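Local atomic coordinates of prolyl endopeptidase (Myxococcus xanthus, PDB entry 2BKL), a protein that probably cleaves oligopeptides after proline, and more slowly after alanine, as a serine peptidase of the prolyl oligopeptidase family. Residues V297-P302 with S309-V314; S250-Y255 with G272-V277; A292-V297 with S319-S324. All coordinates share one frame; numbering follows the deposited sequence.

Contact 1. Residues V297-P302 with S309-V314; sequences VFEVDP and SWKEIV
Val297 pairs with two residues of the facing strand, Ile313 and Val314. Val297 N donates to Val314 O at 3.0 Å. Val297 O accepts two N-H groups, from Ile313 N at 2.9 Å and from Val314 N. Ile313 and Val314 together face Val297, a classic beta bulge, and the register shifts by one residue. The side chains of Val297 and Val314 lie side by side, with CB against CB.

Phe298 comes next, in a non-hydrogen-bonded pair with Glu312. The edge of the Trp310 six-membered ring points at one face of the Phe298 ring, a T-shaped pair with planes 62° apart. Trp310 CE3 is the atom over that face, 3.8 Å from Phe298 CG. Phe298 CE1 meets Glu312 CB, 3.9 Å away, and the Glu312 carboxylate goes to Arg296.

Glu299 and Lys311 form a hydrogen-bonded pair. Glu299 N reaches Lys311 O at 2.8 Å, and Lys311 N returns the bond to Glu299 O. Glu299 CG is anti to the backbone N (chi1 -179°), and its extended chain runs beside that of Lys311, with Glu299 CB 3.6 Å from Lys311 CG. Their charged ends stay 4.4 Å apart, from Glu299 OE1 to Lys311 NZ, too far for a salt bridge. Glu299 OE2 pairs with Arg283 instead.

Val300 sets its CG2 over the five-membered ring of Trp310, 3.5 Å from the ring centroid and 5° off the normal. This is a CH-pi contact. Trp310 NE1 bonds to Pro305 O. A water accepts from Asp301 N and donates weakly to Ser309 O.

The whole is an antiparallel beta hairpin with a classic bulge, forming the outer two strands of a four-stranded beta-propeller blade.

Contact 2. Residues S250-Y255 with G272-V277; sequences SENDVY and GAKYEV
Two neighbouring blades of the beta-propeller meet here. Strand 251-257 belongs to one four-stranded blade, and strand 275-280 opens the next. The short axes of 251-255 and 275-277 pass 7.4 Å apart at 35°, too far apart for regular strand pairing. Side chains and a backbone bond at the loop before the second strand make most of the join.

Asn252 carries the contact. Its CG sits between the backbone N and the carbonyl carbon (chi1 69°), which turns the amide toward the backbone of Tyr275. Asn252 OD1 accepts from Tyr275 N at 2.9 Å. Asn252 ND2 donates to Tyr275 O at 3.0 Å, in the carbonyl plane and on a lone pair. The amide thus reads the N-H and the C=O of a single residue. ND2 also makes a weak bond to Asp253 O in its own strand. The backbone adds a longer bond, from Asn252 N to Ala273 O at 3.3 Å.

Glu251, one residue earlier, reaches to the start of the facing segment: Glu251 OE1 accepts from Gly272 N at 2.8 Å, from above the carboxylate plane. Its OE2 forms a salt bridge with Arg247. Lys274 lays CG against the backbone of Ser250, 3.4 Å from Ser250 O, and its NZ bonds to Trp249 O. Trp249 belongs to the ligand pocket.

Farther on, the contact becomes apolar. Val254 CG2 lies 4.0 Å from Tyr275 CB, and Val254 CG1 touches Val277 CG2. The edge of the Tyr275 ring, at CD1, faces Asn252 O, and its OH bonds to Glu290.

The geometry is consistent with Asn252 standing in for strand pairing. Its buried amide satisfies both polar backbone atoms of Tyr275 where the blades do not share a sheet. The two partners also fix which way the amide is flipped.

Contact 3. Residues A292-V297 with S319-S324; sequences APRQRV and SASLLS
The guanidinium of Arg294 has Ser319 CA over one face and Ala320 O at its edge, in plane. The bend at chi3 (-56°) folds the chain along the backbone of Ser319 and Ala320, bringing Arg294 CD to 3.3 Å from Ser319 O. The NH2 end bonds to Asp317 O.

The amide of Gln295 is the second flat group. Leu322 O lies in the amide plane, on the NE2 side, and the bond from Gln295 NE2 is 2.9 Å long and nearly straight, 173° at the hydrogen. NE2 also donates to a water, which passes a bond on to Leu323 O. Gln295 CB rests on Leu322 CB at 4.0 Å. A leucine in this place would probably leave Leu322 O without its side-chain donor and break the water bridge to Leu323 O.

The backbone contributes one bond, Leu322 N to Arg294 O at 2.8 Å. Farther along, Leu322 CD2 meets Val297 CG2 at 3.8 Å, the two side chains crossing at about a right angle. Leu322 also packs on Leu287 and Tyr336. Ser321 OG touches Arg294 CG and bonds to Glu488 O.

Ala292 to Gln295 form a type I beta turn, closed by Gln295 N to Ala292 O. The arrangement joins two adjoining propeller blades: the loop entering strand 296-300 of one meets strand 321-328, the first strand of the next.

In the fold
All three contacts use the blade of strands 275-280, 283-288, 296-300 and 311-314. Contact 1 lies within it and pairs its third and fourth strands through backbone bonds interrupted by a bulge. Contacts 2 and 3 join it to the blades before and after, with side-chain amides bonding to the backbone of the neighbour. Contacts 1 and 2 are buried, although Lys311 and Glu312 are exposed; contact 3 is only partly buried, and a water bridges it. Contact 1 touches both others. Trp310 CH2 packs on Tyr275 CE2, and a salt bridge from Glu312 to Arg296 ties contact 1 to contact 3. Val297 is shared by contacts 1 and 3. Contacts 2 and 3 do not touch.

Contact 1. Residues V297-P302 with S309-V314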
loop_
_atom_site.group_PDB
_atom_site.type_symbol
_atom_site.label_atom_id
_atom_site.label_comp_id
_atom_site.label_asym_id
_atom_site.label_seq_id
_atom_site.Cartn_x
_atom_site.Cartn_y
_atom_site.Cartn_z
ATOM N N VAL A 297 -1.683 -17.426 17.743
ATOM C CA VAL A 297 -2.503 -18.339 16.946
ATOM C C VAL A 297 -3.268 -19.339 17.797
ATOM O O VAL A 297 -2.689 -20.002 18.639
ATOM C CB VAL A 297 -1.695 -19.115 15.877
ATOM C CG1 VAL A 297 -2.634 -19.885 14.956
ATOM C CG2 VAL A 297 -0.811 -18.154 15.061
ATOM N N PHE A 298 -4.558 -19.462 17.516
ATOM C CA PHE A 298 -5.462 -20.450 18.110
ATOM C C PHE A 298 -5.871 -21.497 17.063
ATOM O O PHE A 298 -5.954 -21.218 15.859
ATOM C CB PHE A 298 -6.751 -19.777 18.610
ATOM C CG PHE A 298 -6.580 -18.920 19.820
ATOM C CD1 PHE A 298 -6.656 -19.478 21.086
ATOM C CD2 PHE A 298 -6.370 -17.553 19.709
ATOM C CE1 PHE A 298 -6.526 -18.709 22.199
ATOM C CE2 PHE A 298 -6.202 -16.785 20.832
ATOM C CZ PHE A 298 -6.296 -17.362 22.095
ATOM N N GLU A 299 -6.101 -22.720 17.527
ATOM C CA GLU A 299 -6.763 -23.763 16.759
ATOM C C GLU A 299 -8.190 -23.837 17.262
ATOM O O GLU A 299 -8.410 -23.889 18.477
ATOM C CB GLU A 299 -6.072 -25.118 16.928
ATOM C CG GLU A 299 -6.711 -26.243 16.130
ATOM C CD GLU A 299 -5.945 -27.550 16.200
ATOM O OE1 GLU A 299 -4.737 -27.570 16.530
ATOM O OE2 GLU A 299 -6.564 -28.580 15.919
ATOM N N VAL A 300 -9.142 -23.810 16.336
ATOM C CA VAL A 300 -10.567 -23.843 16.666
ATOM C C VAL A 300 -11.215 -25.016 15.970
ATOM O O VAL A 300 -10.973 -25.252 14.789
ATOM C CB VAL A 300 -11.244 -22.536 16.225
ATOM C CG1 VAL A 300 -12.769 -22.572 16.529
ATOM C CG2 VAL A 300 -10.572 -21.345 16.885
ATOM N N ASP A 301 -12.030 -25.764 16.718
ATOM C CA ASP A 301 -12.805 -26.875 16.202
ATOM C C ASP A 301 -14.156 -26.322 15.717
ATOM O O ASP A 301 -14.878 -25.747 16.494
ATOM C CB ASP A 301 -13.010 -27.842 17.358
ATOM C CG ASP A 301 -13.711 -29.100 16.949
ATOM O OD1 ASP A 301 -14.310 -29.157 15.850
ATOM O OD2 ASP A 301 -13.669 -30.100 17.691
ATOM N N PRO A 302 -14.466 -26.417 14.432
ATOM C CA PRO A 302 -15.738 -25.879 13.918
ATOM C C PRO A 302 -16.958 -26.471 14.654
ATOM O O PRO A 302 -17.983 -25.819 14.690
ATOM C CB PRO A 302 -15.740 -26.315 12.458
ATOM C CG PRO A 302 -14.292 -26.634 12.133
ATOM C CD PRO A 302 -13.643 -27.037 13.373
ATOM N N SER A 309 -13.566 -22.646 24.013
ATOM C CA SER A 309 -13.041 -23.907 23.510
ATOM C C SER A 309 -11.819 -23.730 22.593
ATOM O O SER A 309 -11.291 -24.732 22.132
ATOM C CB SER A 309 -14.124 -24.652 22.738
ATOM O OG SER A 309 -15.212 -24.951 23.590
ATOM N N TRP A 310 -11.397 -22.500 22.321
ATOM C CA TRP A 310 -10.236 -22.306 21.445
ATOM C C TRP A 310 -8.976 -22.743 22.175
ATOM O O TRP A 310 -8.873 -22.551 23.375
ATOM C CB TRP A 310 -10.076 -20.837 21.075
ATOM C CG TRP A 310 -11.193 -20.232 20.259
ATOM C CD1 TRP A 310 -12.389 -20.790 19.934
ATOM C CD2 TRP A 310 -11.174 -18.949 19.645
ATOM N NE1 TRP A 310 -13.130 -19.925 19.172
ATOM C CE2 TRP A 310 -12.402 -18.781 18.975
ATOM C CE3 TRP A 310 -10.234 -17.903 19.592
ATOM C CZ2 TRP A 310 -12.720 -17.621 18.291
ATOM C CZ3 TRP A 310 -10.546 -16.782 18.920
ATOM C CH2 TRP A 310 -11.762 -16.639 18.249
ATOM N N LYS A 311 -8.022 -23.313 21.438
ATOM C CA LYS A 311 -6.757 -23.775 22.002
ATOM C C LYS A 311 -5.605 -22.944 21.448
ATOM O O LYS A 311 -5.387 -22.899 20.248
ATOM C CB LYS A 311 -6.537 -25.272 21.789
ATOM C CG LYS A 311 -6.476 -25.799 20.390
ATOM C CD LYS A 311 -6.547 -27.349 20.355
ATOM C CE LYS A 311 -5.181 -28.006 20.113
ATOM N NZ LYS A 311 -5.263 -29.471 20.427
ATOM N N GLU A 312 -4.910 -22.233 22.317
ATOM C CA GLU A 312 -3.729 -21.522 21.891
ATOM C C GLU A 312 -2.663 -22.524 21.447
ATOM O O GLU A 312 -2.252 -23.380 22.221
ATOM C CB GLU A 312 -3.205 -20.661 23.022
ATOM C CG GLU A 312 -2.028 -19.779 22.652
ATOM C CD GLU A 312 -1.532 -18.972 23.821
ATOM O OE1 GLU A 312 -1.088 -19.593 24.824
ATOM O OE2 GLU A 312 -1.578 -17.733 23.760
ATOM N N ILE A 313 -2.214 -22.430 20.204
ATOM C CA ILE A 313 -1.140 -23.305 19.710
ATOM C C ILE A 313 0.180 -22.572 19.422
ATOM O O ILE A 313 1.224 -23.208 19.406
ATOM C CB ILE A 313 -1.585 -24.115 18.481
ATOM C CG1 ILE A 313 -2.023 -23.215 17.327
ATOM C CG2 ILE A 313 -2.723 -25.082 18.853
ATOM C CD1 ILE A 313 -2.102 -23.964 15.970
ATOM N N VAL A 314 0.135 -21.268 19.167
ATOM C CA VAL A 314 1.351 -20.477 19.007
ATOM C C VAL A 314 1.194 -19.265 19.903
ATOM O O VAL A 314 0.455 -18.320 19.577
ATOM C CB VAL A 314 1.607 -20.021 17.550
ATOM C CG1 VAL A 314 2.925 -19.191 17.472
ATOM C CG2 VAL A 314 1.705 -21.186 16.631
HETATM O O HOH W 1 -12.507 -24.780 19.388
#

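Contact 2. Residues S250-Y255 with G272-V277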
loop_
_atom_site.group_PDB
_atom_site.type_symbol
_atom_site.label_atom_id
_atom_site.label_comp_id
_atom_site.label_asym_id
_atom_site.label_seq_id
_atom_site.Cartn_x
_atom_site.Cartn_y
_atom_site.Cartn_z
ATOM N N SER A 250 -8.185 -2.055 12.764
ATOM C CA SER A 250 -8.012 -2.356 14.199
ATOM C C SER A 250 -8.906 -3.415 14.758
ATOM O O SER A 250 -8.596 -3.977 15.811
ATOM C CB SER A 250 -8.234 -1.102 15.034
ATOM O OG SER A 250 -7.452 -0.057 14.489
ATOM N N GLU A 251 -10.024 -3.683 14.101
ATOM C CA GLU A 251 -10.930 -4.708 14.604
ATOM C C GLU A 251 -11.770 -5.264 13.489
ATOM O O GLU A 251 -11.941 -4.621 12.459
ATOM C CB GLU A 251 -11.767 -4.200 15.795
ATOM C CG GLU A 251 -12.854 -3.223 15.463
ATOM C CD GLU A 251 -13.742 -2.855 16.662
ATOM O OE1 GLU A 251 -13.273 -2.706 17.814
ATOM O OE2 GLU A 251 -14.947 -2.677 16.433
ATOM N N ASN A 252 -12.189 -6.497 13.642
ATOM C CA ASN A 252 -13.116 -7.104 12.686
ATOM C C ASN A 252 -13.948 -8.201 13.315
ATOM O O ASN A 252 -13.631 -8.705 14.382
ATOM C CB ASN A 252 -12.382 -7.646 11.450
ATOM C CG ASN A 252 -11.528 -8.856 11.746
ATOM O OD1 ASN A 252 -10.374 -8.700 12.155
ATOM N ND2 ASN A 252 -12.040 -10.051 11.461
ATOM N N ASP A 253 -15.028 -8.536 12.624
ATOM C CA ASP A 253 -15.854 -9.688 12.929
ATOM C C ASP A 253 -15.566 -10.780 11.944
ATOM O O ASP A 253 -15.163 -10.522 10.800
ATOM C CB ASP A 253 -17.326 -9.334 12.794
ATOM C CG ASP A 253 -17.753 -8.225 13.717
ATOM O OD1 ASP A 253 -17.128 -8.043 14.787
ATOM O OD2 ASP A 253 -18.724 -7.488 13.431
ATOM N N VAL A 254 -15.869 -12.018 12.323
ATOM C CA VAL A 254 -15.780 -13.152 11.417
ATOM C C VAL A 254 -17.059 -13.987 11.498
ATOM O O VAL A 254 -17.440 -14.409 12.587
ATOM C CB VAL A 254 -14.566 -14.068 11.722
ATOM C CG1 VAL A 254 -14.483 -15.178 10.681
ATOM C CG2 VAL A 254 -13.278 -13.260 11.725
ATOM N N TYR A 255 -17.682 -14.200 10.347
ATOM C CA TYR A 255 -18.812 -15.106 10.172
ATOM C C TYR A 255 -18.397 -16.263 9.281
ATOM O O TYR A 255 -17.509 -16.151 8.440
ATOM C CB TYR A 255 -19.992 -14.358 9.551
ATOM C CG TYR A 255 -20.572 -13.292 10.471
ATOM C CD1 TYR A 255 -20.009 -12.016 10.551
ATOM C CD2 TYR A 255 -21.675 -13.567 11.271
ATOM C CE1 TYR A 255 -20.541 -11.052 11.404
ATOM C CE2 TYR A 255 -22.215 -12.599 12.112
ATOM C CZ TYR A 255 -21.643 -11.356 12.186
ATOM O OH TYR A 255 -22.185 -10.402 13.035
ATOM N N GLY A 272 -11.982 -4.282 19.707
ATOM C CA GLY A 272 -10.616 -3.829 19.792
ATOM C C GLY A 272 -9.601 -4.923 19.460
ATOM O O GLY A 272 -8.444 -4.874 19.886
ATOM N N ALA A 273 -10.044 -5.913 18.693
ATOM C CA ALA A 273 -9.184 -7.024 18.263
ATOM C C ALA A 273 -9.548 -7.462 16.841
ATOM O O ALA A 273 -10.706 -7.339 16.424
ATOM C CB ALA A 273 -9.322 -8.214 19.215
ATOM N N LYS A 274 -8.534 -7.926 16.118
ATOM C CA LYS A 274 -8.661 -8.476 14.788
ATOM C C LYS A 274 -8.439 -9.959 14.790
ATOM O O LYS A 274 -7.714 -10.490 15.640
ATOM C CB LYS A 274 -7.648 -7.850 13.827
ATOM C CG LYS A 274 -7.871 -6.408 13.595
ATOM C CD LYS A 274 -6.790 -5.822 12.675
ATOM C CE LYS A 274 -5.496 -5.644 13.435
ATOM N NZ LYS A 274 -4.462 -4.986 12.613
ATOM N N TYR A 275 -9.022 -10.610 13.792
ATOM C CA TYR A 275 -8.999 -12.055 13.645
ATOM C C TYR A 275 -8.944 -12.414 12.169
ATOM O O TYR A 275 -9.791 -11.967 11.397
ATOM C CB TYR A 275 -10.241 -12.709 14.244
ATOM C CG TYR A 275 -10.508 -12.343 15.654
ATOM C CD1 TYR A 275 -11.134 -11.138 15.980
ATOM C CD2 TYR A 275 -10.178 -13.214 16.692
ATOM C CE1 TYR A 275 -11.388 -10.802 17.323
ATOM C CE2 TYR A 275 -10.424 -12.884 18.019
ATOM C CZ TYR A 275 -11.026 -11.667 18.330
ATOM O OH TYR A 275 -11.277 -11.327 19.645
ATOM N N GLU A 276 -7.982 -13.246 11.783
ATOM C CA GLU A 276 -7.867 -13.787 10.429
ATOM C C GLU A 276 -7.877 -15.298 10.544
ATOM O O GLU A 276 -7.193 -15.859 11.397
ATOM C CB GLU A 276 -6.558 -13.325 9.808
ATOM C CG GLU A 276 -6.327 -13.805 8.390
ATOM C CD GLU A 276 -4.933 -13.492 7.891
ATOM O OE1 GLU A 276 -4.345 -12.469 8.302
ATOM O OE2 GLU A 276 -4.407 -14.275 7.078
ATOM N N VAL A 277 -8.646 -15.972 9.693
ATOM C CA VAL A 277 -8.861 -17.402 9.820
ATOM C C VAL A 277 -8.482 -18.157 8.548
ATOM O O VAL A 277 -8.773 -17.708 7.417
ATOM C CB VAL A 277 -10.337 -17.728 10.134
ATOM C CG1 VAL A 277 -10.491 -19.206 10.460
ATOM C CG2 VAL A 277 -10.838 -16.859 11.224
#

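Contact 3. Residues A292-V297 with S319-S324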
loop_
_atom_site.group_PDB
_atom_site.type_symbol
_atom_site.label_atom_id
_atom_site.label_comp_id
_atom_site.label_asym_id
_atom_site.label_seq_id
_atom_site.Cartn_x
_atom_site.Cartn_y
_atom_site.Cartn_z
ATOM N N ALA A 292 -3.161 -10.180 23.064
ATOM C CA ALA A 292 -1.828 -10.425 22.541
ATOM C C ALA A 292 -1.494 -9.346 21.509
ATOM O O ALA A 292 -1.691 -9.524 20.330
ATOM C CB ALA A 292 -1.767 -11.821 21.897
ATOM N N PRO A 293 -1.030 -8.192 21.955
ATOM C CA PRO A 293 -0.687 -7.086 21.056
ATOM C C PRO A 293 0.242 -7.445 19.892
ATOM O O PRO A 293 0.045 -6.908 18.820
ATOM C CB PRO A 293 -0.029 -6.073 21.986
ATOM C CG PRO A 293 -0.696 -6.322 23.309
ATOM C CD PRO A 293 -0.877 -7.825 23.372
ATOM N N ARG A 294 1.197 -8.364 20.091
ATOM C CA ARG A 294 2.049 -8.858 19.006
ATOM C C ARG A 294 1.558 -10.143 18.305
ATOM O O ARG A 294 2.277 -10.718 17.484
ATOM C CB ARG A 294 3.470 -9.052 19.514
ATOM C CG ARG A 294 4.193 -7.738 19.857
ATOM C CD ARG A 294 5.609 -7.964 20.373
ATOM N NE ARG A 294 5.606 -8.854 21.535
ATOM C CZ ARG A 294 5.520 -8.472 22.787
ATOM N NH1 ARG A 294 5.462 -7.178 23.116
ATOM N NH2 ARG A 294 5.496 -9.388 23.737
ATOM N N GLN A 295 0.321 -10.538 18.615
ATOM C CA GLN A 295 -0.448 -11.611 17.973
ATOM C C GLN A 295 -0.036 -13.010 18.377
ATOM O O GLN A 295 1.082 -13.276 18.831
ATOM C CB GLN A 295 -0.498 -11.464 16.437
ATOM C CG GLN A 295 -1.199 -10.179 16.021
ATOM C CD GLN A 295 -1.918 -10.235 14.688
ATOM O OE1 GLN A 295 -3.152 -10.171 14.648
ATOM N NE2 GLN A 295 -1.173 -10.330 13.593
ATOM N N ARG A 296 -1.001 -13.897 18.215
ATOM C CA ARG A 296 -0.871 -15.303 18.567
ATOM C C ARG A 296 -1.813 -16.111 17.692
ATOM O O ARG A 296 -2.622 -15.533 16.950
ATOM C CB ARG A 296 -1.184 -15.504 20.059
ATOM C CG ARG A 296 -2.558 -15.049 20.510
ATOM C CD ARG A 296 -2.755 -15.325 21.992
ATOM N NE ARG A 296 -3.908 -14.682 22.578
ATOM C CZ ARG A 296 -4.371 -14.982 23.790
ATOM N NH1 ARG A 296 -3.767 -15.900 24.543
ATOM N NH2 ARG A 296 -5.426 -14.355 24.258
ATOM N N VAL A 297 -1.683 -17.426 17.743
ATOM C CA VAL A 297 -2.503 -18.339 16.946
ATOM C C VAL A 297 -3.268 -19.339 17.797
ATOM O O VAL A 297 -2.689 -20.002 18.639
ATOM C CB VAL A 297 -1.695 -19.115 15.877
ATOM C CG1 VAL A 297 -2.634 -19.885 14.956
ATOM C CG2 VAL A 297 -0.811 -18.154 15.061
ATOM N N SER A 319 9.087 -11.006 22.173
ATOM C CA SER A 319 9.443 -9.719 21.615
ATOM C C SER A 319 9.002 -9.464 20.173
ATOM O O SER A 319 8.813 -8.312 19.828
ATOM C CB SER A 319 10.954 -9.499 21.711
ATOM O OG SER A 319 11.644 -10.431 20.913
ATOM N N ALA A 320 8.874 -10.505 19.332
ATOM C CA ALA A 320 8.633 -10.336 17.910
ATOM C C ALA A 320 7.154 -10.160 17.557
ATOM O O ALA A 320 6.290 -10.725 18.235
ATOM C CB ALA A 320 9.185 -11.537 17.140
ATOM N N SER A 321 6.869 -9.380 16.529
ATOM C CA SER A 321 5.502 -9.154 16.080
ATOM C C SER A 321 5.136 -10.201 15.045
ATOM O O SER A 321 5.802 -10.326 14.028
ATOM C CB SER A 321 5.348 -7.775 15.456
ATOM O OG SER A 321 5.731 -6.764 16.380
ATOM N N LEU A 322 4.054 -10.938 15.267
ATOM C CA LEU A 322 3.590 -11.931 14.320
ATOM C C LEU A 322 2.694 -11.247 13.310
ATOM O O LEU A 322 1.701 -10.649 13.689
ATOM C CB LEU A 322 2.859 -13.064 15.041
ATOM C CG LEU A 322 2.280 -14.157 14.130
ATOM C CD1 LEU A 322 3.354 -14.793 13.252
ATOM C CD2 LEU A 322 1.563 -15.209 14.906
ATOM N N LEU A 323 3.087 -11.262 12.029
ATOM C CA LEU A 323 2.362 -10.534 10.969
ATOM C C LEU A 323 1.405 -11.388 10.181
ATOM O O LEU A 323 0.358 -10.904 9.767
ATOM C CB LEU A 323 3.342 -9.900 9.974
ATOM C CG LEU A 323 4.384 -8.938 10.471
ATOM C CD1 LEU A 323 5.100 -8.371 9.219
ATOM C CD2 LEU A 323 3.764 -7.880 11.341
ATOM N N SER A 324 1.779 -12.633 9.888
ATOM C CA SER A 324 0.924 -13.473 9.062
ATOM C C SER A 324 1.231 -14.937 9.299
ATOM O O SER A 324 2.325 -15.310 9.782
ATOM C CB SER A 324 1.085 -13.174 7.583
ATOM O OG SER A 324 2.339 -13.593 7.122
HETATM O O HOH W 2 -1.582 -9.494 10.871
#